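Local coordinates for DegV family protein (Thermus thermophilus, PDB 2DT8) that binds fatty acid, holding a palmitic acid molecule, and also carries a zinc ion, at residues L146-L149 / R150-F154; R128-E131 / L132-G136; E41-T44 / P45-F49; V238-L241 / R242-V245. One frame throughout, in Å; residues are numbered along the deposited sequence.

Contacts 1 and 2 lie on consecutive helices, 139-151 and 120-135, and they touch: Leu149 CD1 of contact 1 is 3.9 Å from Arg128 CG of contact 2. Glu145 ties them further, since its OE2 pairs with both Arg148 and Arg128. Contact 4, on helix 236-247, has its nearest atoms about 7 Å from those of contact 1; Phe154, Leu241 and Val245 all pack on Phe275. Contact 3 begins helix 45-53, its centre about 31 Å from that of contact 1. The bound palmitic acid is about 9 Å from the side chains of His153 and Val238 and about 11 Å from that of Ile48. All four contacts lie away from the zinc site at Glu67 and Glu105.

Contact 1 (L146-L149 / R150-F154); sequences LERL and RRDHF
Arg150 pairs with Glu147 three residues back, in the last turns of helix 139-151, and the residues that follow close off its C-terminus. The two side chains run side by side. The arginine grips the carboxylate side-on. NE donates to Glu147 OE1 at 2.9 Å, and NH2 donates to Glu147 OE2 at 2.7 Å. Both oxygens are met on their syn sides and lie near the guanidinium plane, although the two flat groups are turned 39° apart. The bend at chi3 (72°) brings the arginine head round to its partner. NH1 is held elsewhere, by Gln116. Next, Arg151 N bonds to Glu147 O at 3.1 Å. Its side chain passes the same carboxylate, with Arg151 CD 3.5 Å from Glu147 OE2. A water joins that oxygen to Arg151 NH1. Asp152 is the first residue to leave helical geometry, yet its N still reaches Arg148 O at 2.8 Å. Its carboxylate pairs with Arg222 and meets Arg148 NH1 through a second water. Arg148 itself is paired with Glu145. His153 comes last before strand 154-158 begins. With chi1 at 68°, CG sits between the backbone N and the carbonyl carbon, and the ring edge faces the helix end. There ND1 donates to Leu149 O at 2.7 Å, with the oxygen nearly in the ring plane.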
loop_
_atom_site.group_PDB
_atom_site.type_symbol
_atom_site.label_atom_id
_atom_site.label_comp_id
_atom_site.label_asym_id
_atom_site.label_seq_id
_atom_site.Cartn_x
_atom_site.Cartn_y
_atom_site.Cartn_z
ATOM N N LEU A 146 -9.709 10.251 -7.737
ATOM C CA LEU A 146 -9.042 9.682 -6.572
ATOM C C LEU A 146 -10.030 9.494 -5.428
ATOM O O LEU A 146 -9.960 8.510 -4.690
ATOM C CB LEU A 146 -7.874 10.566 -6.136
ATOM C CG LEU A 146 -6.645 10.485 -7.049
ATOM C CD1 LEU A 146 -5.616 11.532 -6.643
ATOM C CD2 LEU A 146 -6.036 9.079 -6.955
ATOM N N GLU A 147 -10.960 10.435 -5.276
ATOM C CA GLU A 147 -11.966 10.310 -4.225
ATOM C C GLU A 147 -12.871 9.103 -4.517
ATOM O O GLU A 147 -13.262 8.373 -3.596
ATOM C CB GLU A 147 -12.771 11.609 -4.107
ATOM C CG GLU A 147 -13.931 11.580 -3.109
ATOM C CD GLU A 147 -13.530 11.311 -1.663
ATOM O OE1 GLU A 147 -12.327 11.351 -1.338
ATOM O OE2 GLU A 147 -14.442 11.069 -0.843
ATOM N N ARG A 148 -13.183 8.870 -5.795
ATOM C CA ARG A 148 -14.003 7.719 -6.148
ATOM C C ARG A 148 -13.275 6.442 -5.746
ATOM O O ARG A 148 -13.874 5.535 -5.181
ATOM C CB ARG A 148 -14.286 7.682 -7.655
ATOM C CG ARG A 148 -15.188 6.527 -8.086
ATOM C CD ARG A 148 -15.385 6.482 -9.599
ATOM N NE ARG A 148 -14.198 6.050 -10.342
ATOM C CZ ARG A 148 -13.871 4.784 -10.581
ATOM N NH1 ARG A 148 -14.632 3.794 -10.131
ATOM N NH2 ARG A 148 -12.778 4.512 -11.285
ATOM N N LEU A 149 -11.978 6.374 -6.046
ATOM C CA LEU A 149 -11.201 5.190 -5.702
ATOM C C LEU A 149 -11.093 5.010 -4.187
ATOM O O LEU A 149 -11.161 3.890 -3.682
ATOM C CB LEU A 149 -9.801 5.263 -6.323
ATOM C CG LEU A 149 -9.719 5.259 -7.854
ATOM C CD1 LEU A 149 -8.276 4.962 -8.273
ATOM C CD2 LEU A 149 -10.667 4.223 -8.447
ATOM N N ARG A 150 -10.906 6.102 -3.454
ATOM C CA ARG A 150 -10.821 5.983 -2.006
ATOM C C ARG A 150 -12.100 5.329 -1.459
ATOM O O ARG A 150 -12.054 4.438 -0.598
ATOM C CB ARG A 150 -10.641 7.364 -1.369
ATOM C CG ARG A 150 -10.577 7.319 0.167
ATOM C CD ARG A 150 -10.702 8.703 0.786
ATOM N NE ARG A 150 -12.050 9.264 0.684
ATOM C CZ ARG A 150 -13.092 8.872 1.421
ATOM N NH1 ARG A 150 -12.964 7.905 2.323
ATOM N NH2 ARG A 150 -14.273 9.459 1.263
ATOM N N ARG A 151 -13.259 5.735 -1.997
ATOM C CA ARG A 151 -14.544 5.229 -1.524
ATOM C C ARG A 151 -14.921 3.836 -2.024
ATOM O O ARG A 151 -15.610 3.083 -1.326
ATOM C CB ARG A 151 -15.659 6.196 -1.933
ATOM C CG ARG A 151 -15.562 7.573 -1.287
ATOM C CD ARG A 151 -16.666 8.506 -1.790
ATOM N NE ARG A 151 -17.998 7.938 -1.590
ATOM C CZ ARG A 151 -19.096 8.659 -1.361
ATOM N NH1 ARG A 151 -19.014 9.979 -1.226
ATOM N NH2 ARG A 151 -20.271 8.056 -1.263
ATOM N N ASP A 152 -14.404 3.561 -3.259
ATOM C CA ASP A 152 -14.723 2.305 -3.908
ATOM C C ASP A 152 -13.515 1.525 -4.421
ATOM O O ASP A 152 -13.048 1.730 -5.540
ATOM C CB ASP A 152 -15.706 2.591 -5.058
ATOM C CG ASP A 152 -16.101 1.341 -5.840
ATOM O OD1 ASP A 152 -16.212 0.259 -5.231
ATOM O OD2 ASP A 152 -16.327 1.447 -7.071
ATOM N N HIS A 153 -12.980 0.660 -3.569
ATOM C CA HIS A 153 -11.884 -0.208 -3.972
ATOM C C HIS A 153 -11.964 -1.476 -3.141
ATOM O O HIS A 153 -12.804 -1.608 -2.237
ATOM C CB HIS A 153 -10.499 0.473 -3.878
ATOM C CG HIS A 153 -10.035 0.779 -2.489
ATOM N ND1 HIS A 153 -10.145 2.035 -1.932
ATOM C CD2 HIS A 153 -9.374 0.020 -1.582
ATOM C CE1 HIS A 153 -9.565 2.038 -0.743
ATOM N NE2 HIS A 153 -9.090 0.828 -0.508
ATOM N N PHE A 154 -11.118 -2.433 -3.485
ATOM C CA PHE A 154 -11.124 -3.716 -2.821
ATOM C C PHE A 154 -9.755 -4.074 -2.282
ATOM O O PHE A 154 -8.747 -3.761 -2.902
ATOM C CB PHE A 154 -11.534 -4.786 -3.835
ATOM C CG PHE A 154 -11.557 -6.171 -3.280
ATOM C CD1 PHE A 154 -12.677 -6.631 -2.606
ATOM C CD2 PHE A 154 -10.452 -7.013 -3.417
ATOM C CE1 PHE A 154 -12.709 -7.920 -2.074
ATOM C CE2 PHE A 154 -10.479 -8.301 -2.885
ATOM C CZ PHE A 154 -11.606 -8.749 -2.217
HETATM O O HOH W 1 -16.879 11.877 -0.557
HETATM O O HOH W 2 -17.263 3.543 -8.508
#

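Contact 2 (R128-E131 / L132-G136); sequences RAKE and LLEEG
The guanidinium of Arg128 carries Leu132 CD2 over one face, 3.8 Å above the plane, offset toward the rim. CG is anti to the backbone N (chi1 177°), and a bend at chi2 (57°) brings the guanidinium over Leu132. The Glu131 carboxylate lies at its edge. Arg128 NH1 donates to Glu131 OE1 at 2.8 Å. The oxygen is in the guanidinium plane, but the nitrogen stands well above the carboxylate plane. Arg226 is a second partner of that oxygen, and Arg128 NE pairs with Glu145 on helix 139-151. With an alanine in place of Arg128, Leu132 CD2 would probably lose the flat face it packs on, Glu131 its bridge within the helix and Glu145 one partner. Lys130 crosses Glu134, with Lys130 CD 3.6 Å from Glu134 CD. The lysine touches with its methylenes; its NZ bonds to Leu21 O. Helix 120-135 ends in a Schellman motif: Gly136, with positive phi, bonds from its N to Leu133 O at 2.9 Å and weakly to Leu132 O. Glu131 and Glu135 run side by side, their OE2 atoms 4.7 Å apart. Such like charges would probably disfavour each other, and the Arg128 and Arg226 bridges probably offset this.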
loop_
_atom_site.group_PDB
_atom_site.type_symbol
_atom_site.label_atom_id
_atom_site.label_comp_id
_atom_site.label_asym_id
_atom_site.label_seq_id
_atom_site.Cartn_x
_atom_site.Cartn_y
_atom_site.Cartn_z
ATOM N N ARG A 128 -3.051 5.550 -11.457
ATOM C CA ARG A 128 -4.289 6.023 -12.082
ATOM C C ARG A 128 -4.216 7.537 -12.281
ATOM O O ARG A 128 -4.614 8.050 -13.328
ATOM C CB ARG A 128 -5.491 5.664 -11.213
ATOM C CG ARG A 128 -6.836 6.163 -11.738
ATOM C CD ARG A 128 -7.134 5.675 -13.141
ATOM N NE ARG A 128 -8.527 5.973 -13.490
ATOM C CZ ARG A 128 -9.002 5.995 -14.732
ATOM N NH1 ARG A 128 -8.201 5.739 -15.756
ATOM N NH2 ARG A 128 -10.280 6.276 -14.952
ATOM N N ALA A 129 -3.698 8.252 -11.283
ATOM C CA ALA A 129 -3.565 9.702 -11.393
ATOM C C ALA A 129 -2.624 10.043 -12.554
ATOM O O ALA A 129 -2.900 10.936 -13.355
ATOM C CB ALA A 129 -3.024 10.282 -10.075
ATOM N N LYS A 130 -1.516 9.318 -12.653
ATOM C CA LYS A 130 -0.555 9.552 -13.726
ATOM C C LYS A 130 -1.187 9.324 -15.099
ATOM O O LYS A 130 -0.978 10.107 -16.025
ATOM C CB LYS A 130 0.646 8.620 -13.565
ATOM C CG LYS A 130 1.493 8.536 -14.820
ATOM C CD LYS A 130 2.554 9.625 -14.893
ATOM C CE LYS A 130 2.105 10.954 -14.313
ATOM N NZ LYS A 130 3.218 11.938 -14.357
ATOM N N GLU A 131 -1.934 8.234 -15.221
ATOM C CA GLU A 131 -2.622 7.885 -16.460
ATOM C C GLU A 131 -3.494 9.061 -16.910
ATOM O O GLU A 131 -3.455 9.483 -18.074
ATOM C CB GLU A 131 -3.474 6.636 -16.223
ATOM C CG GLU A 131 -4.311 6.199 -17.414
ATOM C CD GLU A 131 -5.043 4.908 -17.148
ATOM O OE1 GLU A 131 -5.576 4.738 -16.027
ATOM O OE2 GLU A 131 -5.094 4.062 -18.064
ATOM N N LEU A 132 -4.263 9.612 -15.980
ATOM C CA LEU A 132 -5.133 10.733 -16.311
ATOM C C LEU A 132 -4.361 12.017 -16.597
ATOM O O LEU A 132 -4.681 12.742 -17.543
ATOM C CB LEU A 132 -6.143 10.960 -15.181
ATOM C CG LEU A 132 -7.117 9.792 -14.977
ATOM C CD1 LEU A 132 -8.002 10.067 -13.772
ATOM C CD2 LEU A 132 -7.969 9.601 -16.229
ATOM N N LEU A 133 -3.354 12.307 -15.779
ATOM C CA LEU A 133 -2.549 13.506 -15.975
ATOM C C LEU A 133 -1.809 13.488 -17.312
ATOM O O LEU A 133 -1.731 14.519 -17.987
ATOM C CB LEU A 133 -1.544 13.676 -14.828
ATOM C CG LEU A 133 -2.170 13.993 -13.469
ATOM C CD1 LEU A 133 -1.107 13.884 -12.392
ATOM C CD2 LEU A 133 -2.788 15.391 -13.494
ATOM N N GLU A 134 -1.276 12.315 -17.693
ATOM C CA GLU A 134 -0.572 12.235 -18.980
ATOM C C GLU A 134 -1.514 12.441 -20.171
ATOM O O GLU A 134 -1.082 12.886 -21.239
ATOM C CB GLU A 134 0.157 10.897 -19.122
ATOM C CG GLU A 134 1.287 10.723 -18.131
ATOM C CD GLU A 134 2.218 9.581 -18.491
ATOM O OE1 GLU A 134 1.720 8.462 -18.741
ATOM O OE2 GLU A 134 3.446 9.806 -18.514
ATOM N N GLU A 135 -2.743 12.136 -20.080
ATOM C CA GLU A 135 -3.755 12.388 -21.113
ATOM C C GLU A 135 -4.065 13.885 -21.165
ATOM O O GLU A 135 -4.533 14.414 -22.165
ATOM C CB GLU A 135 -5.060 11.655 -20.804
ATOM C CG GLU A 135 -5.054 10.152 -20.987
ATOM C CD GLU A 135 -6.207 9.491 -20.244
ATOM O OE1 GLU A 135 -7.296 10.099 -20.175
ATOM O OE2 GLU A 135 -6.029 8.364 -19.736
ATOM N N GLY A 136 -3.742 14.529 -20.029
ATOM C CA GLY A 136 -4.023 15.949 -19.959
ATOM C C GLY A 136 -5.167 16.441 -19.043
ATOM O O GLY A 136 -5.567 17.611 -19.075
#

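Contact 3 (E41-T44 / P45-F49)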
loop_
_atom_site.group_PDB
_atom_site.type_symbol
_atom_site.label_atom_id
_atom_site.label_comp_id
_atom_site.label_asym_id
_atom_site.label_seq_id
_atom_site.Cartn_x
_atom_site.Cartn_y
_atom_site.Cartn_z
ATOM N N GLU A 41 15.732 0.422 -0.790
ATOM C CA GLU A 41 17.106 0.660 -1.224
ATOM C C GLU A 41 18.193 0.026 -0.385
ATOM O O GLU A 41 19.225 -0.397 -0.913
ATOM C CB GLU A 41 17.392 2.162 -1.258
ATOM C CG GLU A 41 16.464 2.998 -2.100
ATOM C CD GLU A 41 16.651 2.683 -3.563
ATOM O OE1 GLU A 41 17.711 3.055 -4.110
ATOM O OE2 GLU A 41 15.746 2.070 -4.166
ATOM N N GLU A 42 17.897 -0.222 0.854
ATOM C CA GLU A 42 18.865 -0.720 1.807
ATOM C C GLU A 42 18.486 -1.883 2.692
ATOM O O GLU A 42 19.316 -2.347 3.471
ATOM C CB GLU A 42 19.306 0.422 2.713
ATOM C CG GLU A 42 19.875 1.622 2.006
ATOM C CD GLU A 42 20.422 2.617 2.997
ATOM O OE1 GLU A 42 19.633 3.163 3.795
ATOM O OE2 GLU A 42 21.650 2.842 2.996
ATOM N N ILE A 43 17.221 -2.332 2.588
ATOM C CA ILE A 43 16.762 -3.461 3.369
ATOM C C ILE A 43 15.580 -4.118 2.671
ATOM O O ILE A 43 14.941 -3.502 1.827
ATOM C CB ILE A 43 16.376 -2.997 4.805
ATOM C CG1 ILE A 43 16.146 -4.222 5.699
ATOM C CG2 ILE A 43 15.136 -2.089 4.756
ATOM C CD1 ILE A 43 16.284 -3.952 7.170
ATOM N N THR A 44 15.430 -5.422 3.035
ATOM C CA THR A 44 14.338 -6.229 2.490
ATOM C C THR A 44 13.535 -6.917 3.589
ATOM O O THR A 44 14.007 -7.058 4.716
ATOM C CB THR A 44 14.866 -7.371 1.601
ATOM O OG1 THR A 44 15.477 -8.362 2.440
ATOM C CG2 THR A 44 15.898 -6.864 0.596
ATOM N N PRO A 45 12.299 -7.339 3.276
ATOM C CA PRO A 45 11.479 -8.033 4.274
ATOM C C PRO A 45 12.190 -9.305 4.768
ATOM O O PRO A 45 12.176 -9.615 5.960
ATOM C CB PRO A 45 10.208 -8.360 3.505
ATOM C CG PRO A 45 10.077 -7.141 2.596
ATOM C CD PRO A 45 11.489 -6.944 2.103
ATOM N N THR A 46 12.824 -10.028 3.849
ATOM C CA THR A 46 13.523 -11.265 4.199
ATOM C C THR A 46 14.601 -11.019 5.249
ATOM O O THR A 46 14.744 -11.805 6.195
ATOM C CB THR A 46 14.158 -11.902 2.946
ATOM O OG1 THR A 46 13.121 -12.318 2.051
ATOM C CG2 THR A 46 15.007 -13.117 3.323
ATOM N N GLU A 47 15.351 -9.929 5.093
ATOM C CA GLU A 47 16.404 -9.607 6.051
ATOM C C GLU A 47 15.830 -9.306 7.425
ATOM O O GLU A 47 16.386 -9.721 8.441
ATOM C CB GLU A 47 17.234 -8.417 5.559
ATOM C CG GLU A 47 18.112 -8.781 4.380
ATOM C CD GLU A 47 18.759 -7.574 3.725
ATOM O OE1 GLU A 47 18.064 -6.563 3.492
ATOM O OE2 GLU A 47 19.966 -7.651 3.438
ATOM N N ILE A 48 14.729 -8.565 7.461
ATOM C CA ILE A 48 14.082 -8.234 8.717
ATOM C C ILE A 48 13.624 -9.491 9.448
ATOM O O ILE A 48 13.884 -9.653 10.643
ATOM C CB ILE A 48 12.857 -7.337 8.464
ATOM C CG1 ILE A 48 13.338 -5.951 8.034
ATOM C CG2 ILE A 48 11.972 -7.264 9.714
ATOM C CD1 ILE A 48 12.247 -5.076 7.444
ATOM N N PHE A 49 12.961 -10.395 8.732
ATOM C CA PHE A 49 12.466 -11.603 9.373
ATOM C C PHE A 49 13.572 -12.550 9.846
ATOM O O PHE A 49 13.421 -13.291 10.807
ATOM C CB PHE A 49 11.456 -12.308 8.462
ATOM C CG PHE A 49 10.319 -11.412 8.037
ATOM C CD1 PHE A 49 9.785 -10.485 8.932
ATOM C CD2 PHE A 49 9.793 -11.479 6.754
ATOM C CE1 PHE A 49 8.746 -9.628 8.551
ATOM C CE2 PHE A 49 8.749 -10.625 6.364
ATOM C CZ PHE A 49 8.230 -9.701 7.268
#
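Thr44 and Glu47 meet with their side chains at about a right angle and form a capping box at the start of helix 45-53. Each side chain serves the backbone N of the other. Thr44, the N-cap, accepts from Glu47 N with OG1 at 3.1 Å, and the bond is fairly straight at 160°. Its chi1 of 72° places OG1 between the backbone N and the carbonyl carbon, turned to the first turn of the helix. In return, Glu47 OE1 accepts from Thr44 N at 2.9 Å, through its anti lone pair, in a bent bond, 133° at the hydrogen. The Glu47 chain is extended beyond CG, and this carries the carboxylate back past the threonine; Glu47 CG lies 3.3 Å from Thr44 OG1. The first regular helical bond follows, from Ile48 N to Thr44 O at 3.2 Å. Pro45 fills the first helical position, where a residue without an N-H costs no helical bond. Its ring is pressed close to the cap, with Pro45 CD 3.4 Å from Thr44 CB.

A second pair flanks the box. Ile43 and Ile48, the residue before the cap and the fourth after it, form a hydrophobic staple. Their side chains also meet at about a right angle, with Ile43 CD1 3.7 Å from Ile48 CG1. Both isoleucines are buried. They pack against Val30 and Leu32 of strand 24-32 and against Ala262 of helix 262-268. Pro45 touches Ala265 of that same helix, and Ile43 also rests on Tyr37 of strand 35-38.

Contact 4 (V238-L241 / R242-V245)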
loop_
_atom_site.group_PDB
_atom_site.type_symbol
_atom_site.label_atom_id
_atom_site.label_comp_id
_atom_site.label_asym_id
_atom_site.label_seq_id
_atom_site.Cartn_x
_atom_site.Cartn_y
_atom_site.Cartn_z
ATOM N N VAL A 238 0.463 -16.118 -2.937
ATOM C CA VAL A 238 -0.044 -15.046 -3.786
ATOM C C VAL A 238 -0.167 -15.501 -5.245
ATOM O O VAL A 238 -1.067 -15.058 -5.955
ATOM C CB VAL A 238 0.820 -13.752 -3.714
ATOM C CG1 VAL A 238 1.995 -13.820 -4.677
ATOM C CG2 VAL A 238 -0.062 -12.539 -4.031
ATOM N N ALA A 239 0.726 -16.383 -5.693
ATOM C CA ALA A 239 0.663 -16.855 -7.070
ATOM C C ALA A 239 -0.609 -17.658 -7.292
ATOM O O ALA A 239 -1.280 -17.498 -8.311
ATOM C CB ALA A 239 1.892 -17.705 -7.407
ATOM N N ALA A 240 -0.942 -18.522 -6.339
ATOM C CA ALA A 240 -2.149 -19.332 -6.451
ATOM C C ALA A 240 -3.382 -18.431 -6.437
ATOM O O ALA A 240 -4.365 -18.676 -7.143
ATOM C CB ALA A 240 -2.218 -20.325 -5.308
ATOM N N LEU A 241 -3.321 -17.386 -5.623
ATOM C CA LEU A 241 -4.421 -16.444 -5.507
ATOM C C LEU A 241 -4.604 -15.686 -6.825
ATOM O O LEU A 241 -5.727 -15.523 -7.305
ATOM C CB LEU A 241 -4.139 -15.475 -4.351
ATOM C CG LEU A 241 -5.226 -14.463 -3.990
ATOM C CD1 LEU A 241 -6.495 -15.203 -3.578
ATOM C CD2 LEU A 241 -4.738 -13.573 -2.841
ATOM N N ARG A 242 -3.500 -15.233 -7.417
ATOM C CA ARG A 242 -3.558 -14.502 -8.680
ATOM C C ARG A 242 -4.095 -15.400 -9.795
ATOM O O ARG A 242 -4.850 -14.949 -10.653
ATOM C CB ARG A 242 -2.167 -13.979 -9.059
ATOM C CG ARG A 242 -2.113 -13.213 -10.379
ATOM C CD ARG A 242 -0.714 -12.657 -10.608
ATOM N NE ARG A 242 -0.587 -11.892 -11.847
ATOM C CZ ARG A 242 -0.179 -12.398 -13.008
ATOM N NH1 ARG A 242 0.146 -13.679 -13.105
ATOM N NH2 ARG A 242 -0.092 -11.617 -14.076
ATOM N N GLN A 243 -3.701 -16.667 -9.778
ATOM C CA GLN A 243 -4.156 -17.613 -10.791
ATOM C C GLN A 243 -5.666 -17.823 -10.681
ATOM O O GLN A 243 -6.381 -17.837 -11.692
ATOM C CB GLN A 243 -3.410 -18.945 -10.634
ATOM C CG GLN A 243 -1.932 -18.851 -11.036
ATOM C CD GLN A 243 -1.063 -19.933 -10.414
ATOM O OE1 GLN A 243 0.149 -19.970 -10.638
ATOM N NE2 GLN A 243 -1.674 -20.816 -9.627
ATOM N N GLU A 244 -6.159 -18.001 -9.464
ATOM C CA GLU A 244 -7.573 -18.169 -9.157
ATOM C C GLU A 244 -8.346 -16.905 -9.563
ATOM O O GLU A 244 -9.330 -16.982 -10.305
ATOM C CB GLU A 244 -7.749 -18.489 -7.664
ATOM C CG GLU A 244 -7.127 -19.852 -7.272
ATOM C CD GLU A 244 -7.251 -20.195 -5.791
ATOM O OE1 GLU A 244 -6.738 -19.426 -4.945
ATOM O OE2 GLU A 244 -7.862 -21.241 -5.476
ATOM N N VAL A 245 -7.810 -15.746 -9.440
ATOM C CA VAL A 245 -8.475 -14.517 -9.859
ATOM C C VAL A 245 -8.515 -14.369 -11.378
ATOM O O VAL A 245 -9.540 -13.973 -11.941
ATOM C CB VAL A 245 -7.782 -13.264 -9.260
ATOM C CG1 VAL A 245 -8.280 -11.997 -9.951
ATOM C CG2 VAL A 245 -8.076 -13.183 -7.768
HETATM O O HOH W 3 0.234 -15.924 -10.595
#
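Ala239 O is held by two donors: Gln243 N at 3.0 Å and a water at 3.2 Å. The same water makes a weak bond with Arg242 NH1 at the guanidinium edge. These residues belong to helix 236-247, the crossing helix of a beta-alpha-beta unit between strands 225-231 and 252-259. Arg242 extends from CG to NE and reaches strand 252-259, where NE bonds to Ala255 O. Its backbone N gives the shortest bond here, 2.8 Å to Val238 O. Glu244 turns back over the preceding turn. With chi1 at -65°, CG lies beside the backbone N and comes within 3.0 Å of Ala240 O. Its carboxylate pairs with Arg208 of helix 204-219. A leucine in place of Glu244 would probably leave Arg208 without this charged mate and so weaken the tie between the two helices. On the buried side, Val238, Leu241 and Val245 face the sheet: Val238 and Val245 touch Phe229, while Leu241 and Val245 pack on Phe275. Leu241 and Val245 are also joined through the backbone, Val245 N to Leu241 O, and Val245 CG2 rests 3.3 Å from Leu241 O.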